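Long-range contacts in chitin-binding type-4 domain-containing protein (Photorhabdus laumondii subsp. laumondii, PDB 6T5Z), which is a copper-dependent lytic polysaccharide monooxygenase of family AA10 that probably cleaves chitin oxidatively: residues Ala77-Phe82 and Lys137-Glu142; Tyr97-Leu102 and Gln114-Pro119. All blocks are in the same frame, centred on the assembly; numbering follows the deposited sequence.

Contact 1 joins residues 77-82 to 137-142 and contact 2 joins 97-102 to 114-119. Their centres lie about 13 Å apart. In sequence both segments of contact 2 fall between the two segments of contact 1. Contact 1 pairs strands 79-86 and 133-139 of the three-stranded antiparallel sheet. Contact 2 sits where strand 92-99 of the larger mixed sheet runs out against the loop before strand 121-126. The two touch through side chains: Tyr97 stacks on Phe82 and touches Cys138, and Ile99 packs on Leu140 and Pro141. That packing brings the two sheets of the AA10 beta-sandwich together, away from the copper-binding His1 and His90.

Contact 1 of 2, residues Ala77-Phe82 and Lys137-Glu142; sequences AGEIEF and KCTLPE
The sulfur of Cys138 lies at the edge of the Phe82 ring, SG 3.7 Å from CD1 and nearly in the ring plane. That sulfur is also tied to Cys121 in a disulfide. Cys138 and Ile80 point to the same side of the sheet; with SG anti to the carbonyl carbon (chi1 -57°), the sulfur comes to the ring edge. Ile80 CG2 touches Cys138 CB and then Leu140 CG. The Leu140 side chain also covers the backbone of Ala77 and Gly78. The pairing is antiparallel, between strands 79-86 and 133-139 of the three-stranded sheet of this immunoglobulin-like AA10 sandwich. Ile80 and Cys138 form the hydrogen-bonded pair: Ile80 N gives to Cys138 O at 3.0 Å, and Cys138 N to Ile80 O at 2.8 Å. Just past the strand end, Leu140 N reaches Gly78 O at 2.9 Å, almost straight at hydrogen (177°). The other face carries Glu79, Glu81, Lys137 and Thr139. Glu81 and Lys137 run side by side, and Lys137 NZ meets Glu81 OE2 at 2.8 Å in a salt bridge, from above the carboxylate plane. The lysine chain bends at chi4 (-81°), which turns NZ to the acid. A water bonds Thr139 OG1 and, weakly, Glu79 OE2.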
ATOM      1  N   ALA A  77      17.448   0.897   2.587  1.00 20.48           N
ATOM      2  CA  ALA A  77      16.910   1.175   3.909  1.00 22.83           C
ATOM      3  C   ALA A  77      17.260   2.592   4.344  1.00 21.03           C
ATOM      4  O   ALA A  77      18.293   3.159   3.963  1.00 21.38           O
ATOM      5  CB  ALA A  77      17.434   0.167   4.934  1.00 25.56           C
ATOM      6  N   GLY A  78      16.366   3.172   5.144  1.00 18.85           N
ATOM      7  CA  GLY A  78      16.514   4.527   5.630  1.00 18.73           C
ATOM      8  C   GLY A  78      15.346   5.384   5.183  1.00 18.69           C
ATOM      9  O   GLY A  78      14.201   4.929   5.151  1.00 17.57           O
ATOM     10  N   GLU A  79      15.656   6.620   4.817  1.00 20.33           N
ATOM     11  CA  GLU A  79      14.614   7.541   4.404  1.00 21.88           C
ATOM     12  C   GLU A  79      13.958   7.069   3.108  1.00 20.79           C
ATOM     13  O   GLU A  79      14.602   6.478   2.230  1.00 18.71           O
ATOM     14  CB  GLU A  79      15.193   8.948   4.254  1.00 25.33           C
ATOM     15  CG  GLU A  79      15.596   9.545   5.602  1.00 30.98           C
ATOM     16  CD  GLU A  79      16.068  10.983   5.511  1.00 38.45           C
ATOM     17  OE1 GLU A  79      16.356  11.450   4.388  1.00 43.08           O
ATOM     18  OE2 GLU A  79      16.154  11.644   6.565  1.00 41.11           O
ATOM     19  N   ILE A  80      12.651   7.312   3.012  1.00 18.61           N
ATOM     20  CA  ILE A  80      11.847   6.909   1.858  1.00 17.31           C
ATOM     21  C   ILE A  80      10.696   7.899   1.731  1.00 17.44           C
ATOM     22  O   ILE A  80      10.158   8.377   2.734  1.00 15.10           O
ATOM     23  CB  ILE A  80      11.344   5.455   2.009  1.00 18.19           C
ATOM     24  CG1 ILE A  80      10.503   5.013   0.815  1.00 18.40           C
ATOM     25  CG2 ILE A  80      10.544   5.286   3.298  1.00 19.75           C
ATOM     26  CD1 ILE A  80      10.287   3.489   0.771  1.00 18.62           C
ATOM     27  N   GLU A  81      10.328   8.216   0.493  1.00 16.31           N
ATOM     28  CA  GLU A  81       9.211   9.097   0.192  1.00 15.36           C
ATOM     29  C   GLU A  81       8.167   8.325  -0.596  1.00 14.33           C
ATOM     30  O   GLU A  81       8.507   7.609  -1.548  1.00 14.72           O
ATOM     31  CB  GLU A  81       9.656  10.318  -0.635  1.00 20.43           C
ATOM     32  CG  GLU A  81      10.593  11.271   0.082  1.00 27.54           C
ATOM     33  CD  GLU A  81      10.792  12.556  -0.693  1.00 31.70           C
ATOM     34  OE1 GLU A  81      10.311  12.642  -1.846  1.00 33.16           O
ATOM     35  OE2 GLU A  81      11.424  13.483  -0.149  1.00 36.42           O
ATOM     36  N   PHE A  82       6.902   8.496  -0.226  1.00 13.22           N
ATOM     37  CA  PHE A  82       5.773   7.914  -0.937  1.00 14.34           C
ATOM     38  C   PHE A  82       4.996   9.015  -1.642  1.00 15.52           C
ATOM     39  O   PHE A  82       4.655  10.031  -1.028  1.00 16.64           O
ATOM     40  CB  PHE A  82       4.855   7.155   0.024  1.00 13.70           C
ATOM     41  CG  PHE A  82       5.548   6.055   0.767  1.00 14.02           C
ATOM     42  CD1 PHE A  82       6.087   6.285   2.019  1.00 15.26           C
ATOM     43  CD2 PHE A  82       5.687   4.795   0.203  1.00 13.25           C
ATOM     44  CE1 PHE A  82       6.725   5.289   2.707  1.00 13.86           C
ATOM     45  CE2 PHE A  82       6.337   3.781   0.893  1.00 14.19           C
ATOM     46  CZ  PHE A  82       6.849   4.030   2.159  1.00 13.76           C
ATOM     47  N   LYS A 137       7.006  11.989   3.567  1.00 14.34           N
ATOM     48  CA  LYS A 137       8.387  11.656   3.883  1.00 14.38           C
ATOM     49  C   LYS A 137       8.428  10.761   5.118  1.00 15.44           C
ATOM     50  O   LYS A 137       7.830  11.087   6.156  1.00 16.53           O
ATOM     51  CB  LYS A 137       9.210  12.925   4.113  1.00 18.88           C
ATOM     52  CG  LYS A 137       9.343  13.833   2.896  1.00 24.25           C
ATOM     53  CD  LYS A 137      10.109  15.090   3.289  1.00 30.10           C
ATOM     54  CE  LYS A 137      10.089  16.160   2.210  1.00 34.52           C
ATOM     55  NZ  LYS A 137      11.106  15.894   1.160  1.00 37.57           N
ATOM     56  N   CYS A 138       9.157   9.649   5.015  1.00 14.75           N
ATOM     57  CA  CYS A 138       9.151   8.616   6.041  1.00 15.22           C
ATOM     58  C   CYS A 138      10.564   8.084   6.258  1.00 15.22           C
ATOM     59  O   CYS A 138      11.502   8.402   5.519  1.00 15.93           O
ATOM     60  CB  CYS A 138       8.211   7.458   5.667  1.00 13.11           C
ATOM     61  SG  CYS A 138       6.516   7.932   5.349  1.00 14.27           S
ATOM     62  N   THR A 139      10.703   7.247   7.282  1.00 17.15           N
ATOM     63  CA  THR A 139      11.943   6.537   7.557  1.00 17.31           C
ATOM     64  C   THR A 139      11.593   5.095   7.874  1.00 17.76           C
ATOM     65  O   THR A 139      10.712   4.843   8.699  1.00 17.50           O
ATOM     66  CB  THR A 139      12.717   7.161   8.723  1.00 17.53           C
ATOM     67  OG1 THR A 139      12.942   8.550   8.459  1.00 19.45           O
ATOM     68  CG2 THR A 139      14.079   6.471   8.880  1.00 18.60           C
ATOM     69  N   LEU A 140      12.268   4.157   7.211  1.00 16.26           N
ATOM     70  CA  LEU A 140      12.036   2.741   7.462  1.00 16.52           C
ATOM     71  C   LEU A 140      12.564   2.343   8.841  1.00 18.61           C
ATOM     72  O   LEU A 140      13.487   2.973   9.363  1.00 17.22           O
ATOM     73  CB  LEU A 140      12.716   1.893   6.388  1.00 15.35           C
ATOM     74  CG  LEU A 140      12.067   1.968   5.008  1.00 15.40           C
ATOM     75  CD1 LEU A 140      13.006   1.408   3.938  1.00 18.84           C
ATOM     76  CD2 LEU A 140      10.777   1.164   5.042  1.00 17.46           C
ATOM     77  N   PRO A 141      11.985   1.308   9.457  1.00 19.63           N
ATOM     78  CA  PRO A 141      12.512   0.839  10.741  1.00 19.47           C
ATOM     79  C   PRO A 141      13.901   0.264  10.559  1.00 21.56           C
ATOM     80  O   PRO A 141      14.299  -0.122   9.458  1.00 19.30           O
ATOM     81  CB  PRO A 141      11.515  -0.244  11.170  1.00 19.01           C
ATOM     82  CG  PRO A 141      10.315  -0.050  10.321  1.00 17.69           C
ATOM     83  CD  PRO A 141      10.812   0.526   9.033  1.00 18.21           C
ATOM     84  N   GLU A 142      14.643   0.203  11.659  1.00 22.77           N
ATOM     85  CA  GLU A 142      16.009  -0.293  11.577  1.00 24.68           C
ATOM     86  C   GLU A 142      16.028  -1.798  11.347  1.00 21.94           C
ATOM     87  O   GLU A 142      15.107  -2.526  11.732  1.00 18.70           O
ATOM     88  CB  GLU A 142      16.790   0.056  12.844  1.00 30.39           C
ATOM     89  CG  GLU A 142      16.937   1.552  13.079  1.00 34.47           C
TER
HETATM   90  O   HOH W   1      15.684   9.663   9.206  1.00 43.37           O

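Contact 2 of 2, residues Tyr97-Leu102 and Gln114-Pro119; sequences YFITKL and QFNSTP
The Phe98 ring has Pro119 over one face, with Pro119 CB 4.2 Å from the ring centroid and 9° off the normal, a CH-pi contact. Ser117 O lies in the ring plane at the edge, 3.6 Å from Phe98 CE1. Asn116 O is also at the edge, near the plane. The Phe98 and Pro119 side chains point the same way, and Pro119 CD also touches Phe98 CE1. The Phe115 ring takes Thr100 CG2 over one face, offset toward the rim, 4.0 Å from CE1. Its CD1 touches Phe98 CB.

The backbones meet at a single bridge between Thr100 and Phe115. Asn116 N gives to Ile99 O at 3.0 Å, and Lys101 N gives to Gln114 O at 2.9 Å. Past Asn116 the loop bows out, where a water links Ile99 N to Thr118 O, and it comes back to the strand at Pro119.

In the conformer described here, one of two, Asn116 lies along Ile99, with ND2 3.5 Å from Ile99 CG2. ND2 of Asn116 is hydrogen-bonded to Tyr144 OH. Its OD1 rests 3.3 Å from Lys101 CG, and a water ties it to Leu102 N. The Lys101 chain stays extended (chi2 175°, chi3 176°) and crosses Asn116. It carries CE past Phe115 O and NZ to a water shared with that oxygen and to Glu113 O.

Thr100 OG1 hydrogen-bonds to His148 ND1 and Val149 N at the start of strand 148-156, and Phe115 packs on Leu151 of that strand. Loop 114-119 thus lies beside the end of strand 92-99 and leads into strand 121-126, which pairs with strand 92-99.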
ATOM      1  N   TYR A  97       1.667   4.308   6.962  1.00 14.94           N
ATOM      2  CA  TYR A  97       2.402   3.235   6.295  1.00 13.52           C
ATOM      3  C   TYR A  97       2.762   2.155   7.301  1.00 17.07           C
ATOM      4  O   TYR A  97       3.281   2.459   8.381  1.00 15.62           O
ATOM      5  CB  TYR A  97       3.660   3.794   5.602  1.00 12.86           C
ATOM      6  CG  TYR A  97       3.266   4.814   4.567  1.00 11.55           C
ATOM      7  CD1 TYR A  97       3.115   6.157   4.902  1.00 11.64           C
ATOM      8  CD2 TYR A  97       3.006   4.425   3.254  1.00 11.46           C
ATOM      9  CE1 TYR A  97       2.704   7.095   3.953  1.00 12.84           C
ATOM     10  CE2 TYR A  97       2.608   5.341   2.311  1.00 11.45           C
ATOM     11  CZ  TYR A  97       2.448   6.668   2.660  1.00 13.67           C
ATOM     12  OH  TYR A  97       2.059   7.571   1.697  1.00 13.77           O
ATOM     13  N   PHE A  98       2.453   0.908   6.946  1.00 12.05           N
ATOM     14  CA  PHE A  98       2.812  -0.288   7.687  1.00 12.34           C
ATOM     15  C   PHE A  98       3.832  -1.081   6.875  1.00 13.14           C
ATOM     16  O   PHE A  98       3.885  -0.977   5.651  1.00 13.87           O
ATOM     17  CB  PHE A  98       1.576  -1.160   7.942  1.00 12.89           C
ATOM     18  CG  PHE A  98       0.516  -0.502   8.784  1.00 13.10           C
ATOM     19  CD1 PHE A  98       0.427  -0.787  10.138  1.00 14.28           C
ATOM     20  CD2 PHE A  98      -0.419   0.375   8.218  1.00 12.68           C
ATOM     21  CE1 PHE A  98      -0.559  -0.198  10.935  1.00 13.54           C
ATOM     22  CE2 PHE A  98      -1.402   0.966   9.006  1.00 13.53           C
ATOM     23  CZ  PHE A  98      -1.473   0.674  10.368  1.00 13.49           C
ATOM     24  N   ILE A  99       4.627  -1.908   7.546  1.00 15.04           N
ATOM     25  CA  ILE A  99       5.526  -2.793   6.816  1.00 15.10           C
ATOM     26  C   ILE A  99       5.433  -4.194   7.400  1.00 14.12           C
ATOM     27  O   ILE A  99       5.084  -4.381   8.569  1.00 14.19           O
ATOM     28  CB  ILE A  99       6.979  -2.262   6.806  1.00 13.53           C
ATOM     29  CG1 ILE A  99       7.822  -3.004   5.755  1.00 14.48           C
ATOM     30  CG2 ILE A  99       7.612  -2.331   8.201  1.00 15.47           C
ATOM     31  CD1 ILE A  99       9.134  -2.316   5.465  1.00 16.89           C
ATOM     32  N   THR A 100       5.704  -5.189   6.551  1.00 13.39           N
ATOM     33  CA  THR A 100       5.729  -6.569   7.010  1.00 13.80           C
ATOM     34  C   THR A 100       6.758  -6.736   8.123  1.00 13.47           C
ATOM     35  O   THR A 100       7.764  -6.021   8.183  1.00 17.16           O
ATOM     36  CB  THR A 100       6.061  -7.517   5.847  1.00 14.30           C
ATOM     37  OG1 THR A 100       7.071  -6.929   5.007  1.00 13.87           O
ATOM     38  CG2 THR A 100       4.815  -7.784   5.014  1.00 11.71           C
ATOM     39  N   LYS A 101       6.483  -7.679   9.021  1.00 13.77           N
ATOM     40  CA  LYS A 101       7.397  -7.987  10.111  1.00 18.22           C
ATOM     41  C   LYS A 101       8.697  -8.575   9.583  1.00 16.80           C
ATOM     42  O   LYS A 101       8.732  -9.220   8.530  1.00 18.91           O
ATOM     43  CB  LYS A 101       6.773  -8.997  11.073  1.00 23.04           C
ATOM     44  CG  LYS A 101       5.698  -8.463  11.983  1.00 27.56           C
ATOM     45  CD  LYS A 101       5.072  -9.603  12.791  1.00 27.61           C
ATOM     46  CE  LYS A 101       4.048  -9.076  13.782  1.00 28.46           C
ATOM     47  NZ  LYS A 101       3.121 -10.136  14.266  1.00 28.12           N
ATOM     48  N   LEU A 102       9.773  -8.356  10.335  1.00 17.11           N
ATOM     49  CA  LEU A 102      10.977  -9.142  10.134  1.00 24.17           C
ATOM     50  C   LEU A 102      10.644 -10.602  10.396  1.00 26.83           C
ATOM     51  O   LEU A 102      10.073 -10.941  11.438  1.00 25.76           O
ATOM     52  CB  LEU A 102      12.095  -8.662  11.060  1.00 24.96           C
ATOM     53  CG  LEU A 102      12.577  -7.227  10.846  1.00 25.26           C
ATOM     54  CD1 LEU A 102      13.628  -6.870  11.894  1.00 27.73           C
ATOM     55  CD2 LEU A 102      13.115  -7.020   9.445  1.00 26.56           C
ATOM     56  N   GLN A 114       1.145 -10.911   9.719  1.00 13.15           N
ATOM     57  CA  GLN A 114       2.289 -10.710   8.837  1.00 12.76           C
ATOM     58  C   GLN A 114       2.834  -9.289   8.890  1.00 15.46           C
ATOM     59  O   GLN A 114       3.982  -9.068   8.479  1.00 15.67           O
ATOM     60  CB  GLN A 114       1.902 -11.063   7.399  1.00 13.80           C
ATOM     61  CG  GLN A 114       1.643 -12.560   7.184  1.00 12.63           C
ATOM     62  CD  GLN A 114       2.821 -13.271   6.539  1.00 12.93           C
ATOM     63  OE1 GLN A 114       3.888 -13.416   7.143  1.00 15.00           O
ATOM     64  NE2 GLN A 114       2.626 -13.732   5.298  1.00 12.66           N
ATOM     65  N   PHE A 115       2.043  -8.334   9.381  1.00 15.56           N
ATOM     66  CA  PHE A 115       2.400  -6.921   9.423  1.00 15.39           C
ATOM     67  C   PHE A 115       2.741  -6.500  10.843  1.00 15.00           C
ATOM     68  O   PHE A 115       2.203  -7.041  11.809  1.00 17.94           O
ATOM     69  CB  PHE A 115       1.237  -6.052   8.920  1.00 14.67           C
ATOM     70  CG  PHE A 115       1.172  -5.911   7.430  1.00 13.34           C
ATOM     71  CD1 PHE A 115       2.040  -5.061   6.774  1.00 12.14           C
ATOM     72  CD2 PHE A 115       0.221  -6.603   6.689  1.00 13.67           C
ATOM     73  CE1 PHE A 115       1.984  -4.918   5.386  1.00 14.45           C
ATOM     74  CE2 PHE A 115       0.155  -6.459   5.309  1.00 14.56           C
ATOM     75  CZ  PHE A 115       1.038  -5.608   4.661  1.00 14.52           C
ATOM     76  N   ASN A 116       3.650  -5.536  10.967  0.60 13.83           N
ATOM     77  CA  ASN A 116       3.780  -4.834  12.234  0.60 15.33           C
ATOM     78  C   ASN A 116       2.429  -4.231  12.610  0.60 16.54           C
ATOM     79  O   ASN A 116       1.641  -3.842  11.744  0.60 17.06           O
ATOM     80  CB  ASN A 116       4.858  -3.751  12.145  0.60 17.26           C
ATOM     81  CG  ASN A 116       6.267  -4.330  12.119  0.60 19.91           C
ATOM     82  OD1 ASN A 116       6.550  -5.335  12.773  0.60 21.24           O
ATOM     83  ND2 ASN A 116       7.155  -3.697  11.360  0.60 21.12           N
ATOM     84  N   SER A 117       2.143  -4.193  13.915  1.00 17.64           N
ATOM     85  CA  SER A 117       0.813  -3.787  14.354  1.00 16.97           C
ATOM     86  C   SER A 117       0.601  -2.282  14.272  1.00 17.80           C
ATOM     87  O   SER A 117      -0.543  -1.836  14.179  1.00 16.90           O
ATOM     88  CB  SER A 117       0.548  -4.274  15.777  1.00 21.28           C
ATOM     89  OG  SER A 117       1.349  -3.563  16.705  1.00 23.85           O
ATOM     90  N   THR A 118       1.656  -1.494  14.300  1.00 14.83           N
ATOM     91  CA  THR A 118       1.508  -0.054  14.233  1.00 15.01           C
ATOM     92  C   THR A 118       2.278   0.468  13.031  1.00 16.74           C
ATOM     93  O   THR A 118       3.200  -0.196  12.541  1.00 15.98           O
ATOM     94  CB  THR A 118       2.021   0.620  15.513  1.00 16.17           C
ATOM     95  OG1 THR A 118       3.395   0.275  15.701  1.00 20.06           O
ATOM     96  CG2 THR A 118       1.197   0.188  16.719  1.00 16.90           C
ATOM     97  N   PRO A 119       1.901   1.633  12.507  1.00 16.88           N
ATOM     98  CA  PRO A 119       2.591   2.171  11.334  1.00 16.25           C
ATOM     99  C   PRO A 119       3.994   2.637  11.678  1.00 17.30           C
ATOM    100  O   PRO A 119       4.258   3.091  12.794  1.00 19.33           O
ATOM    101  CB  PRO A 119       1.711   3.360  10.930  1.00 16.67           C
ATOM    102  CG  PRO A 119       1.098   3.806  12.213  1.00 18.02           C
ATOM    103  CD  PRO A 119       0.790   2.510  12.931  1.00 17.64           C
TER
HETATM  104  O   HOH W   2       4.768  -0.861  10.268  1.00 15.98           O
HETATM  105  O   HOH W   3       1.069  -8.210  14.136  1.00 28.95           O
HETATM  106  O   HOH W   4       9.240  -6.464  12.734  1.00 25.26           O